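Local coordinates for protein exodeoxyribonuclease III (Neisseria meningitidis, PDB 2JC4) that acts as a 3'-5' exonuclease of DNA repair, probably on double-stranded DNA and with bound magnesium or manganese, at residues V55-Q59 / P87-I92; P73-G79 / V91-V96; P151-Y157 / L212-H218. One frame throughout, in Å; residues are numbered along the deposited sequence. Where two conformers were deposited one is given.

Contact 1. Residues V55-Q59 / P87-I92; sequences VWSGQ and PQRRVI
Arg89 lays the aliphatic start of its side chain across Gln59, with Arg89 CG 3.7 Å from Gln59 CB, while Arg89 CD rests against Ser57 OG at 3.4 Å. The Gln59 chain leaves between its own backbone N and carbonyl carbon (chi1 61°) and then runs extended, which carries the amide oxygen to the backbone N of Arg89. There Arg89 N donates to Gln59 OE1 at 2.8 Å, nearly straight at 164°, although the N lies above the carbonyl plane of the amide. The same OE1 also accepts from Asn63 ND2, which donates to Gln88 OE1 as well; Arg90 NH2 donates to that Gln88 OE1 at 2.8 Å. Farther along, Ile92 CD1 touches Val55 CG2 at 3.8 Å and Trp56 N at 3.6 Å. Strands 53-57 and 91-96 belong to the two different sheets of the DNase I-like sandwich, so this methyl bridges the layers. One water links Ser57 OG to Val91 O, and two others join Gly58 O to Arg89 NE, the second only weakly to NE. With two donors on its OE1, Gln59 ties 55-59 to the loop whose Gln88 touches a bound dihydrogenphosphate, near the predicted active-site Tyr105.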
ATOM      1  N   VAL A  55     -11.074  -5.489  -9.111  1.00 16.55           N
ATOM      2  CA  VAL A  55     -11.360  -4.152  -9.639  1.00 16.32           C
ATOM      3  C   VAL A  55     -10.043  -3.413  -9.729  1.00 15.54           C
ATOM      4  O   VAL A  55      -9.144  -3.672  -8.933  1.00 15.38           O
ATOM      5  CB  VAL A  55     -12.392  -3.361  -8.800  1.00 16.91           C
ATOM      6  CG1 VAL A  55     -13.765  -4.100  -8.824  1.00 15.17           C
ATOM      7  CG2 VAL A  55     -11.900  -3.125  -7.346  1.00 16.26           C
ATOM      8  N   TRP A  56      -9.903  -2.542 -10.717  1.00 14.62           N
ATOM      9  CA  TRP A  56      -8.603  -1.918 -10.916  1.00 14.28           C
ATOM     10  C   TRP A  56      -8.705  -0.600 -11.648  1.00 13.98           C
ATOM     11  O   TRP A  56      -9.751  -0.264 -12.251  1.00 12.62           O
ATOM     12  CB  TRP A  56      -7.656  -2.868 -11.679  1.00 13.83           C
ATOM     13  CG  TRP A  56      -8.114  -3.147 -13.089  1.00 14.76           C
ATOM     14  CD1 TRP A  56      -7.687  -2.508 -14.227  1.00 15.87           C
ATOM     15  CD2 TRP A  56      -9.081  -4.139 -13.522  1.00 15.27           C
ATOM     16  NE1 TRP A  56      -8.322  -3.042 -15.334  1.00 16.28           N
ATOM     17  CE2 TRP A  56      -9.178  -4.038 -14.932  1.00 17.04           C
ATOM     18  CE3 TRP A  56      -9.851  -5.099 -12.864  1.00 15.44           C
ATOM     19  CZ2 TRP A  56     -10.028  -4.846 -15.683  1.00 16.01           C
ATOM     20  CZ3 TRP A  56     -10.703  -5.912 -13.620  1.00 16.59           C
ATOM     21  CH2 TRP A  56     -10.776  -5.779 -15.013  1.00 16.31           C
ATOM     22  N   SER A  57      -7.582   0.117 -11.630  1.00 12.98           N
ATOM     23  CA  SER A  57      -7.469   1.430 -12.259  1.00 13.31           C
ATOM     24  C   SER A  57      -6.053   1.450 -12.754  1.00 13.63           C
ATOM     25  O   SER A  57      -5.097   1.531 -11.934  1.00 11.71           O
ATOM     26  CB  SER A  57      -7.655   2.543 -11.220  1.00 13.91           C
ATOM     27  OG  SER A  57      -7.588   3.839 -11.812  1.00 14.95           O
ATOM     28  N   GLY A  58      -5.908   1.332 -14.070  1.00 13.00           N
ATOM     29  CA  GLY A  58      -4.576   1.293 -14.701  1.00 14.43           C
ATOM     30  C   GLY A  58      -4.369   2.389 -15.743  1.00 16.06           C
ATOM     31  O   GLY A  58      -5.323   2.979 -16.235  1.00 16.78           O
ATOM     32  N   GLN A  59      -3.111   2.660 -16.060  1.00 16.14           N
ATOM     33  CA  GLN A  59      -2.762   3.570 -17.126  1.00 17.36           C
ATOM     34  C   GLN A  59      -1.494   3.008 -17.719  1.00 17.36           C
ATOM     35  O   GLN A  59      -0.813   2.190 -17.085  1.00 17.71           O
ATOM     36  CB  GLN A  59      -2.530   4.993 -16.589  1.00 17.40           C
ATOM     37  CG  GLN A  59      -1.390   5.066 -15.574  1.00 17.42           C
ATOM     38  CD  GLN A  59      -1.070   6.465 -15.105  1.00 15.94           C
ATOM     39  OE1 GLN A  59      -1.115   6.743 -13.922  1.00 14.22           O
ATOM     40  NE2 GLN A  59      -0.734   7.342 -16.029  1.00 19.21           N
ATOM     41  N   PRO A  87      -4.520  12.591 -13.739  1.00 15.43           N
ATOM     42  CA  PRO A  87      -4.625  11.359 -14.551  1.00 14.97           C
ATOM     43  C   PRO A  87      -3.898  10.140 -13.941  1.00 14.28           C
ATOM     44  O   PRO A  87      -4.068   9.009 -14.409  1.00 15.95           O
ATOM     45  CB  PRO A  87      -3.953  11.756 -15.872  1.00 15.59           C
ATOM     46  CG  PRO A  87      -2.903  12.791 -15.448  1.00 13.63           C
ATOM     47  CD  PRO A  87      -3.587  13.573 -14.337  1.00 16.60           C
ATOM     48  N   GLN A  88      -3.082  10.369 -12.923  1.00 13.21           N
ATOM     49  CA  GLN A  88      -2.270   9.293 -12.344  1.00 11.86           C
ATOM     50  C   GLN A  88      -3.114   8.319 -11.519  1.00 11.70           C
ATOM     51  O   GLN A  88      -3.812   8.711 -10.581  1.00 12.76           O
ATOM     52  CB  GLN A  88      -1.114   9.866 -11.492  1.00 12.17           C
ATOM     53  CG  GLN A  88      -0.128  10.709 -12.359  1.00 13.01           C
ATOM     54  CD  GLN A  88       1.216  10.982 -11.700  1.00 14.54           C
ATOM     55  OE1 GLN A  88       1.795  10.119 -11.020  1.00 14.84           O
ATOM     56  NE2 GLN A  88       1.715  12.198 -11.892  1.00 13.08           N
ATOM     57  N   ARG A  89      -3.010   7.045 -11.873  1.00 12.35           N
ATOM     58  CA  ARG A  89      -3.900   6.025 -11.307  1.00 12.87           C
ATOM     59  C   ARG A  89      -3.326   5.535  -9.977  1.00 11.79           C
ATOM     60  O   ARG A  89      -2.487   4.662  -9.953  1.00  9.81           O
ATOM     61  CB  ARG A  89      -4.098   4.895 -12.316  1.00 13.66           C
ATOM     62  CG  ARG A  89      -4.717   5.370 -13.649  1.00 12.37           C
ATOM     63  CD  ARG A  89      -5.928   6.309 -13.398  1.00 15.35           C
ATOM     64  NE  ARG A  89      -6.796   6.425 -14.586  1.00 18.23           N
ATOM     65  CZ  ARG A  89      -7.599   7.464 -14.851  1.00 22.29           C
ATOM     66  NH1 ARG A  89      -7.678   8.521 -14.028  1.00 19.92           N
ATOM     67  NH2 ARG A  89      -8.332   7.460 -15.973  1.00 23.51           N
ATOM     68  N   ARG A  90      -3.812   6.124  -8.875  1.00 11.22           N
ATOM     69  CA  ARG A  90      -3.154   5.945  -7.542  1.00 11.51           C
ATOM     70  C   ARG A  90      -4.058   5.565  -6.400  1.00 12.35           C
ATOM     71  O   ARG A  90      -3.559   5.175  -5.345  1.00 12.35           O
ATOM     72  CB  ARG A  90      -2.476   7.240  -7.137  1.00 11.43           C
ATOM     73  CG  ARG A  90      -1.263   7.548  -8.005  1.00 11.79           C
ATOM     74  CD  ARG A  90      -0.637   8.804  -7.543  1.00 11.08           C
ATOM     75  NE  ARG A  90       0.592   9.092  -8.293  1.00 12.35           N
ATOM     76  CZ  ARG A  90       1.790   8.565  -8.021  1.00 14.67           C
ATOM     77  NH1 ARG A  90       1.907   7.643  -7.048  1.00 14.76           N
ATOM     78  NH2 ARG A  90       2.858   8.923  -8.753  1.00 12.24           N
ATOM     79  N   VAL A  91      -5.383   5.717  -6.577  1.00 12.80           N
ATOM     80  CA  VAL A  91      -6.337   5.480  -5.460  1.00 12.33           C
ATOM     81  C   VAL A  91      -7.551   4.700  -5.998  1.00 12.99           C
ATOM     82  O   VAL A  91      -8.224   5.124  -6.956  1.00 11.60           O
ATOM     83  CB  VAL A  91      -6.824   6.818  -4.840  1.00 12.58           C
ATOM     84  CG1 VAL A  91      -7.780   6.587  -3.633  1.00 13.64           C
ATOM     85  CG2 VAL A  91      -5.651   7.717  -4.429  1.00 12.06           C
ATOM     86  N   ILE A  92      -7.812   3.556  -5.385  1.00 12.72           N
ATOM     87  CA  ILE A  92      -9.040   2.830  -5.645  1.00 12.70           C
ATOM     88  C   ILE A  92      -9.581   2.369  -4.304  1.00 13.34           C
ATOM     89  O   ILE A  92      -8.822   1.950  -3.422  1.00 13.03           O
ATOM     90  CB  ILE A  92      -8.799   1.623  -6.628  1.00 13.07           C
ATOM     91  CG1 ILE A  92     -10.147   1.008  -7.052  1.00 13.94           C
ATOM     92  CG2 ILE A  92      -7.806   0.557  -6.048  1.00 12.46           C
ATOM     93  CD1 ILE A  92     -10.020   0.003  -8.210  1.00 13.76           C
TER
HETATM   94  O   HOH W   1      -7.907   5.561  -9.963  1.00 22.81           O
HETATM   95  O   HOH W   2      -8.095   3.777 -15.794  1.00 23.52           O
HETATM   96  O   HOH W   3      -5.770   5.814 -17.590  1.00 25.84           O

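Contact 2. Residues P73-G79 / V91-V96; sequences PQDVHFG and VIAATV
Pro73 CB presses on Ala94 CB at 3.7 Å, and Val76 CG2 meets the same methyl at 4.0 Å, on the tight side of the pairing of 73-79 with strand 91-96. Phe78 and Ile92, a non-hydrogen-bonded pair, extend this face: they point the same way, and Ile92 CD1 lies 3.6 Å from Phe78 CE1. The methyl gets there because CG1 of Ile92 stands opposite its backbone N (chi1 -171°) and the chain continues straight. Val55 and Ser57 of the facing sheet touch Val76 and Phe78, and Ile67 lies against Ile92 and Ala94; strand 76-78 is an edge strand in the DNase I-like sandwich. Paired backbone hydrogen bonds join Gln74 to Thr95 and His77 to Ala93, and Gly79 N adds a hydrogen bond to Val91 O at 3.0 Å. Between the two pairs the register slips by one residue, a beta bulge at which Asp75 takes a positive phi of 46° and the edge chain turns a corner. The other face is looser. Gln74 folds back, its NE2 hydrogen-bonded to Val72 O, and His77 leads away to stack on Phe130. Thr95 OG1 accepts from Arg100 NH1, which also binds Asp75 O; a water lies 2.6 Å from Thr95 OG1 and donates to Asp75 OD2.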
ATOM      1  N   PRO A  73     -16.190  -6.905  -4.731  1.00 21.35           N
ATOM      2  CA  PRO A  73     -16.049  -5.556  -4.157  1.00 20.96           C
ATOM      3  C   PRO A  73     -17.265  -4.665  -4.502  1.00 20.80           C
ATOM      4  O   PRO A  73     -17.686  -4.627  -5.669  1.00 20.78           O
ATOM      5  CB  PRO A  73     -14.759  -5.016  -4.812  1.00 20.82           C
ATOM      6  CG  PRO A  73     -14.117  -6.221  -5.509  1.00 21.77           C
ATOM      7  CD  PRO A  73     -15.275  -7.116  -5.866  1.00 21.70           C
ATOM      8  N   GLN A  74     -17.826  -3.979  -3.506  1.00 19.55           N
ATOM      9  CA  GLN A  74     -18.982  -3.096  -3.711  1.00 19.42           C
ATOM     10  C   GLN A  74     -18.605  -1.604  -3.669  1.00 18.65           C
ATOM     11  O   GLN A  74     -17.547  -1.238  -3.119  1.00 17.21           O
ATOM     12  CB  GLN A  74     -20.059  -3.354  -2.645  1.00 19.81           C
ATOM     13  CG  GLN A  74     -20.400  -4.851  -2.430  1.00 24.11           C
ATOM     14  CD  GLN A  74     -21.191  -5.429  -3.604  1.00 30.74           C
ATOM     15  OE1 GLN A  74     -22.186  -4.838  -4.039  1.00 32.70           O
ATOM     16  NE2 GLN A  74     -20.759  -6.585  -4.116  1.00 30.35           N
ATOM     17  N   ASP A  75     -19.478  -0.786  -4.268  0.50 17.39           N
ATOM     18  CA  ASP A  75     -19.386   0.671  -4.240  0.50 17.36           C
ATOM     19  C   ASP A  75     -17.950   1.101  -4.534  0.50 16.98           C
ATOM     20  O   ASP A  75     -17.302   1.784  -3.744  0.50 16.97           O
ATOM     21  CB  ASP A  75     -19.893   1.209  -2.897  0.50 16.78           C
ATOM     22  CG  ASP A  75     -21.332   0.797  -2.611  0.50 17.36           C
ATOM     23  OD1 ASP A  75     -22.168   0.809  -3.536  0.50 18.50           O
ATOM     24  OD2 ASP A  75     -21.635   0.460  -1.457  0.50 17.19           O
ATOM     25  N   VAL A  76     -17.466   0.651  -5.685  1.00 17.20           N
ATOM     26  CA  VAL A  76     -16.100   0.936  -6.134  1.00 16.93           C
ATOM     27  C   VAL A  76     -15.959   2.426  -6.422  1.00 17.35           C
ATOM     28  O   VAL A  76     -16.876   3.024  -7.032  1.00 16.66           O
ATOM     29  CB  VAL A  76     -15.737   0.081  -7.346  1.00 17.81           C
ATOM     30  CG1 VAL A  76     -14.292   0.366  -7.759  1.00 17.81           C
ATOM     31  CG2 VAL A  76     -15.875  -1.389  -6.973  1.00 16.00           C
ATOM     32  N   HIS A  77     -14.848   3.016  -5.951  1.00 16.48           N
ATOM     33  CA  HIS A  77     -14.565   4.457  -6.070  1.00 16.28           C
ATOM     34  C   HIS A  77     -13.165   4.666  -6.619  1.00 16.37           C
ATOM     35  O   HIS A  77     -12.223   3.961  -6.211  1.00 15.51           O
ATOM     36  CB  HIS A  77     -14.674   5.164  -4.707  1.00 15.91           C
ATOM     37  CG  HIS A  77     -14.537   6.657  -4.793  1.00 19.69           C
ATOM     38  ND1 HIS A  77     -13.324   7.302  -4.682  1.00 24.01           N
ATOM     39  CD2 HIS A  77     -15.454   7.628  -5.034  1.00 23.81           C
ATOM     40  CE1 HIS A  77     -13.497   8.605  -4.833  1.00 22.65           C
ATOM     41  NE2 HIS A  77     -14.777   8.828  -5.064  1.00 25.40           N
ATOM     42  N   PHE A  78     -13.035   5.620  -7.542  1.00 15.91           N
ATOM     43  CA  PHE A  78     -11.757   5.889  -8.222  1.00 15.69           C
ATOM     44  C   PHE A  78     -11.308   7.274  -7.912  1.00 15.71           C
ATOM     45  O   PHE A  78     -12.102   8.225  -7.989  1.00 15.81           O
ATOM     46  CB  PHE A  78     -11.865   5.728  -9.753  1.00 16.19           C
ATOM     47  CG  PHE A  78     -12.230   4.324 -10.184  1.00 17.22           C
ATOM     48  CD1 PHE A  78     -11.241   3.359 -10.375  1.00 17.92           C
ATOM     49  CD2 PHE A  78     -13.560   3.966 -10.369  1.00 16.46           C
ATOM     50  CE1 PHE A  78     -11.589   2.061 -10.781  1.00 16.94           C
ATOM     51  CE2 PHE A  78     -13.908   2.667 -10.738  1.00 19.10           C
ATOM     52  CZ  PHE A  78     -12.917   1.723 -10.944  1.00 17.77           C
ATOM     53  N   GLY A  79     -10.026   7.404  -7.585  1.00 15.70           N
ATOM     54  CA  GLY A  79      -9.377   8.705  -7.521  1.00 16.06           C
ATOM     55  C   GLY A  79      -9.736   9.490  -6.280  1.00 16.24           C
ATOM     56  O   GLY A  79     -10.292   8.932  -5.302  1.00 16.57           O
ATOM     57  N   VAL A  91      -5.383   5.717  -6.577  1.00 12.80           N
ATOM     58  CA  VAL A  91      -6.337   5.480  -5.460  1.00 12.33           C
ATOM     59  C   VAL A  91      -7.551   4.700  -5.998  1.00 12.99           C
ATOM     60  O   VAL A  91      -8.224   5.124  -6.956  1.00 11.60           O
ATOM     61  CB  VAL A  91      -6.824   6.818  -4.840  1.00 12.58           C
ATOM     62  CG1 VAL A  91      -7.780   6.587  -3.633  1.00 13.64           C
ATOM     63  CG2 VAL A  91      -5.651   7.717  -4.429  1.00 12.06           C
ATOM     64  N   ILE A  92      -7.812   3.556  -5.385  1.00 12.72           N
ATOM     65  CA  ILE A  92      -9.040   2.830  -5.645  1.00 12.70           C
ATOM     66  C   ILE A  92      -9.581   2.369  -4.304  1.00 13.34           C
ATOM     67  O   ILE A  92      -8.822   1.950  -3.422  1.00 13.03           O
ATOM     68  CB  ILE A  92      -8.799   1.623  -6.628  1.00 13.07           C
ATOM     69  CG1 ILE A  92     -10.147   1.008  -7.052  1.00 13.94           C
ATOM     70  CG2 ILE A  92      -7.806   0.557  -6.048  1.00 12.46           C
ATOM     71  CD1 ILE A  92     -10.020   0.003  -8.210  1.00 13.76           C
ATOM     72  N   ALA A  93     -10.893   2.473  -4.133  1.00 13.44           N
ATOM     73  CA  ALA A  93     -11.530   2.023  -2.888  1.00 13.36           C
ATOM     74  C   ALA A  93     -12.732   1.130  -3.193  1.00 13.21           C
ATOM     75  O   ALA A  93     -13.356   1.249  -4.240  1.00 12.92           O
ATOM     76  CB  ALA A  93     -11.959   3.220  -2.021  1.00 11.94           C
ATOM     77  N   ALA A  94     -13.073   0.255  -2.266  1.00 12.84           N
ATOM     78  CA  ALA A  94     -14.271  -0.545  -2.448  1.00 13.87           C
ATOM     79  C   ALA A  94     -14.600  -1.129  -1.098  1.00 14.49           C
ATOM     80  O   ALA A  94     -13.737  -1.174  -0.238  1.00 15.11           O
ATOM     81  CB  ALA A  94     -14.046  -1.645  -3.454  1.00 13.38           C
ATOM     82  N   THR A  95     -15.854  -1.539  -0.933  1.00 14.64           N
ATOM     83  CA  THR A  95     -16.337  -2.163   0.297  1.00 15.99           C
ATOM     84  C   THR A  95     -16.388  -3.652   0.013  1.00 16.47           C
ATOM     85  O   THR A  95     -17.108  -4.104  -0.915  1.00 14.92           O
ATOM     86  CB  THR A  95     -17.744  -1.635   0.706  1.00 14.93           C
ATOM     87  OG1 THR A  95     -17.735  -0.206   0.741  1.00 14.47           O
ATOM     88  CG2 THR A  95     -18.145  -2.169   2.066  1.00 17.87           C
ATOM     89  N   VAL A  96     -15.601  -4.393   0.798  1.00 17.00           N
ATOM     90  CA  VAL A  96     -15.359  -5.810   0.596  1.00 18.90           C
ATOM     91  C   VAL A  96     -15.686  -6.502   1.901  1.00 20.38           C
ATOM     92  O   VAL A  96     -15.061  -6.203   2.930  1.00 21.13           O
ATOM     93  CB  VAL A  96     -13.863  -6.105   0.219  1.00 18.53           C
ATOM     94  CG1 VAL A  96     -13.692  -7.556  -0.169  1.00 20.01           C
ATOM     95  CG2 VAL A  96     -13.375  -5.198  -0.921  1.00 17.23           C
TER
HETATM   96  O   HOH W   4     -20.043   0.965   0.615  1.00 18.99           O

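Contact 3. Residues P151-Y157 / L212-H218; sequences PADADCY and LGLRIDH
Leu212 CB sits over one face of the Tyr157 ring, a CH-pi contact 4.0 Å from the ring centroid and 15° off its normal. The two side chains cross at about a right angle, and Leu214 CD2 reaches Cys156 CA at 3.6 Å. In the DNase I-like fold these residues join the loop after strand 141-144 to the loop that runs into strand 217-221, where Asp217, predicted to be important for catalysis, binds His247. A single bridge between Cys156 and Leu214 unites the backbones, through the hydrogen bonds Tyr157 N to Gly213 O and Arg215 N to Asp155 O. Cys156 is tied onward by its disulfide to Cys168. Towards the edge, Pro151 CD packs on His218 CE1 at 3.4 Å, and this ring anchors to Ile149 O by NE2 while its CE1 lies over the Arg215 guanidinium. Arg215 bends at chi3 (70°) to run beside Asp155. Its NE forms a salt bridge with Asp155 OD1 at 2.8 Å, in the guanidinium plane but from above the carboxylate; Arg215 NH2 reaches Asp155 OD2 weakly. Each charged group has a second partner, Arg189 at Asp155 OD1 and Asp186 at Arg215 NH2. Asp155 OD2 receives Ala152 N at 2.9 Å and a water at 2.8 Å.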
ATOM      1  N   PRO A 151       7.722   6.310   8.544  1.00 11.06           N
ATOM      2  CA  PRO A 151       7.203   7.162   9.624  1.00 11.43           C
ATOM      3  C   PRO A 151       8.188   7.686  10.677  1.00 11.81           C
ATOM      4  O   PRO A 151       7.979   8.798  11.170  1.00 11.74           O
ATOM      5  CB  PRO A 151       6.142   6.272  10.283  1.00 11.71           C
ATOM      6  CG  PRO A 151       5.627   5.427   9.137  1.00 11.03           C
ATOM      7  CD  PRO A 151       6.963   5.052   8.448  1.00 11.16           C
ATOM      8  N   ALA A 152       9.213   6.911  11.038  1.00 11.84           N
ATOM      9  CA  ALA A 152      10.197   7.364  12.064  1.00 12.41           C
ATOM     10  C   ALA A 152      11.568   6.811  11.717  1.00 12.43           C
ATOM     11  O   ALA A 152      11.690   6.022  10.766  1.00 13.49           O
ATOM     12  CB  ALA A 152       9.746   6.915  13.443  1.00 12.07           C
ATOM     13  N   ASP A 153      12.621   7.180  12.453  1.00 11.46           N
ATOM     14  CA  ASP A 153      13.974   6.703  12.049  1.00 12.57           C
ATOM     15  C   ASP A 153      14.201   5.186  12.142  1.00 11.32           C
ATOM     16  O   ASP A 153      15.019   4.638  11.422  1.00 12.91           O
ATOM     17  CB  ASP A 153      15.085   7.496  12.754  1.00 12.04           C
ATOM     18  CG  ASP A 153      15.393   8.834  12.057  1.00 14.27           C
ATOM     19  OD1 ASP A 153      15.018   9.057  10.872  1.00 13.21           O
ATOM     20  OD2 ASP A 153      16.060   9.642  12.703  1.00 16.12           O
ATOM     21  N   ALA A 154      13.445   4.487  12.981  1.00 11.39           N
ATOM     22  CA  ALA A 154      13.506   3.015  12.985  1.00 11.40           C
ATOM     23  C   ALA A 154      13.100   2.399  11.626  1.00 11.43           C
ATOM     24  O   ALA A 154      13.376   1.220  11.364  1.00 11.70           O
ATOM     25  CB  ALA A 154      12.645   2.450  14.112  1.00 11.21           C
ATOM     26  N   ASP A 155      12.460   3.205  10.776  1.00 11.41           N
ATOM     27  CA  ASP A 155      11.925   2.796   9.459  1.00 12.00           C
ATOM     28  C   ASP A 155      12.853   3.155   8.297  1.00 12.09           C
ATOM     29  O   ASP A 155      12.535   2.909   7.155  1.00 11.32           O
ATOM     30  CB  ASP A 155      10.558   3.470   9.246  1.00 12.08           C
ATOM     31  CG  ASP A 155       9.595   3.130  10.370  1.00 12.78           C
ATOM     32  OD1 ASP A 155       9.566   1.942  10.771  1.00 13.14           O
ATOM     33  OD2 ASP A 155       8.868   4.009  10.856  1.00 11.92           O
ATOM     34  N   CYS A 156      13.986   3.798   8.592  0.50 11.46           N
ATOM     35  CA  CYS A 156      14.999   4.139   7.565  0.50 11.76           C
ATOM     36  C   CYS A 156      16.359   3.577   8.012  0.50 12.96           C
ATOM     37  O   CYS A 156      16.867   4.009   9.045  0.50 12.27           O
ATOM     38  CB  CYS A 156      15.079   5.662   7.398  0.50 11.65           C
ATOM     39  SG  CYS A 156      13.521   6.486   6.941  0.50  8.78           S
ATOM     40  N   TYR A 157      16.926   2.609   7.273  1.00 13.93           N
ATOM     41  CA  TYR A 157      18.229   1.986   7.652  1.00 16.01           C
ATOM     42  C   TYR A 157      19.268   3.101   7.676  1.00 17.40           C
ATOM     43  O   TYR A 157      19.212   4.040   6.872  1.00 19.04           O
ATOM     44  CB  TYR A 157      18.664   0.827   6.712  1.00 15.61           C
ATOM     45  CG  TYR A 157      19.197   1.316   5.417  1.00 16.71           C
ATOM     46  CD1 TYR A 157      20.560   1.609   5.272  1.00 17.00           C
ATOM     47  CD2 TYR A 157      18.338   1.568   4.341  1.00 16.06           C
ATOM     48  CE1 TYR A 157      21.059   2.105   4.089  1.00 17.20           C
ATOM     49  CE2 TYR A 157      18.830   2.060   3.155  1.00 16.63           C
ATOM     50  CZ  TYR A 157      20.195   2.322   3.034  1.00 18.27           C
ATOM     51  OH  TYR A 157      20.684   2.831   1.853  1.00 18.64           O
ATOM     52  N   LEU A 212      18.959  -4.075   4.422  1.00 11.07           N
ATOM     53  CA  LEU A 212      18.962  -2.606   4.452  1.00 10.65           C
ATOM     54  C   LEU A 212      17.787  -2.052   3.628  1.00 10.08           C
ATOM     55  O   LEU A 212      17.771  -2.127   2.414  1.00 10.15           O
ATOM     56  CB  LEU A 212      20.312  -2.072   3.939  1.00 10.54           C
ATOM     57  CG  LEU A 212      21.536  -2.476   4.824  1.00 12.22           C
ATOM     58  CD1 LEU A 212      22.791  -1.827   4.327  1.00 12.32           C
ATOM     59  CD2 LEU A 212      21.352  -2.199   6.337  1.00 12.17           C
ATOM     60  N   GLY A 213      16.793  -1.506   4.306  1.00 10.09           N
ATOM     61  CA  GLY A 213      15.567  -1.082   3.622  1.00 10.72           C
ATOM     62  C   GLY A 213      14.825   0.055   4.340  1.00 10.55           C
ATOM     63  O   GLY A 213      15.332   0.649   5.311  1.00 11.20           O
ATOM     64  N   LEU A 214      13.645   0.390   3.814  1.00 10.44           N
ATOM     65  CA  LEU A 214      12.704   1.343   4.412  1.00  9.58           C
ATOM     66  C   LEU A 214      11.358   0.631   4.703  1.00 10.37           C
ATOM     67  O   LEU A 214      10.936  -0.264   3.962  1.00 11.19           O
ATOM     68  CB  LEU A 214      12.463   2.533   3.490  1.00  8.73           C
ATOM     69  CG  LEU A 214      13.709   3.239   2.903  1.00  9.34           C
ATOM     70  CD1 LEU A 214      13.201   4.302   1.966  1.00 10.14           C
ATOM     71  CD2 LEU A 214      14.555   3.857   3.982  1.00 13.16           C
ATOM     72  N   ARG A 215      10.713   1.020   5.796  1.00 10.04           N
ATOM     73  CA  ARG A 215       9.307   0.642   6.012  1.00  8.60           C
ATOM     74  C   ARG A 215       8.408   1.723   5.449  1.00  8.35           C
ATOM     75  O   ARG A 215       8.132   2.722   6.127  1.00  8.52           O
ATOM     76  CB  ARG A 215       8.979   0.392   7.499  1.00  8.16           C
ATOM     77  CG  ARG A 215       7.579  -0.185   7.730  1.00  8.66           C
ATOM     78  CD  ARG A 215       7.273  -0.411   9.235  1.00  9.88           C
ATOM     79  NE  ARG A 215       7.125   0.864   9.947  1.00 10.69           N
ATOM     80  CZ  ARG A 215       5.951   1.342  10.383  1.00 11.75           C
ATOM     81  NH1 ARG A 215       4.837   0.648  10.206  1.00  8.61           N
ATOM     82  NH2 ARG A 215       5.898   2.498  11.019  1.00  8.68           N
ATOM     83  N   ILE A 216       7.935   1.513   4.222  1.00  8.60           N
ATOM     84  CA  ILE A 216       7.078   2.493   3.532  1.00  9.33           C
ATOM     85  C   ILE A 216       5.733   1.955   3.096  1.00  9.58           C
ATOM     86  O   ILE A 216       4.884   2.726   2.602  1.00 11.04           O
ATOM     87  CB  ILE A 216       7.809   3.132   2.312  1.00 10.51           C
ATOM     88  CG1 ILE A 216       8.289   2.039   1.321  1.00  8.81           C
ATOM     89  CG2 ILE A 216       9.014   4.034   2.829  1.00 10.04           C
ATOM     90  CD1 ILE A 216       8.979   2.614   0.047  1.00 11.70           C
ATOM     91  N   ASP A 217       5.543   0.642   3.222  1.00  8.23           N
ATOM     92  CA  ASP A 217       4.255   0.033   2.948  1.00  9.44           C
ATOM     93  C   ASP A 217       3.522  -0.244   4.253  1.00  9.07           C
ATOM     94  O   ASP A 217       4.047  -0.981   5.146  1.00  8.92           O
ATOM     95  CB  ASP A 217       4.473  -1.268   2.165  1.00  9.68           C
ATOM     96  CG  ASP A 217       5.204  -1.026   0.856  1.00 11.72           C
ATOM     97  OD1 ASP A 217       4.506  -0.729  -0.117  1.00 12.34           O
ATOM     98  OD2 ASP A 217       6.453  -1.202   0.793  1.00  9.83           O
ATOM     99  N   HIS A 218       2.316   0.321   4.378  1.00 10.06           N
ATOM    100  CA  HIS A 218       1.646   0.356   5.712  1.00  9.76           C
ATOM    101  C   HIS A 218       0.219  -0.101   5.619  1.00  9.41           C
ATOM    102  O   HIS A 218      -0.355  -0.102   4.535  1.00  9.60           O
ATOM    103  CB  HIS A 218       1.670   1.779   6.310  1.00 10.30           C
ATOM    104  CG  HIS A 218       3.040   2.394   6.364  1.00 10.39           C
ATOM    105  ND1 HIS A 218       4.078   1.811   7.043  1.00  9.90           N
ATOM    106  CD2 HIS A 218       3.552   3.499   5.762  1.00 10.92           C
ATOM    107  CE1 HIS A 218       5.172   2.550   6.890  1.00 13.22           C
ATOM    108  NE2 HIS A 218       4.876   3.586   6.119  1.00  8.41           N
TER
HETATM  109  O   HOH W   5       7.979   3.461  13.426  1.00 13.90           O

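Contacts 1 and 2 adjoin: both use strand 91-96 and share Val91 and Ile92, and Phe78 CE1 of contact 2 lies 3.3 Å from Trp56 O of contact 1. Contact 2 works within one sheet, pairing its edge strand by backbone hydrogen bonds, whereas contact 1 meets the other sheet through a methyl of Ile92, and its amide and most of its waters join the loops beyond the strand ends. Both are partly buried. Contact 3 is a buried contact on the opposite side of the chain's centre, its centre about 25 Å from that of contact 1 and 28 Å from that of contact 2. It reaches the same sheet, at strand 217-221, and it alone has a salt bridge between its segments.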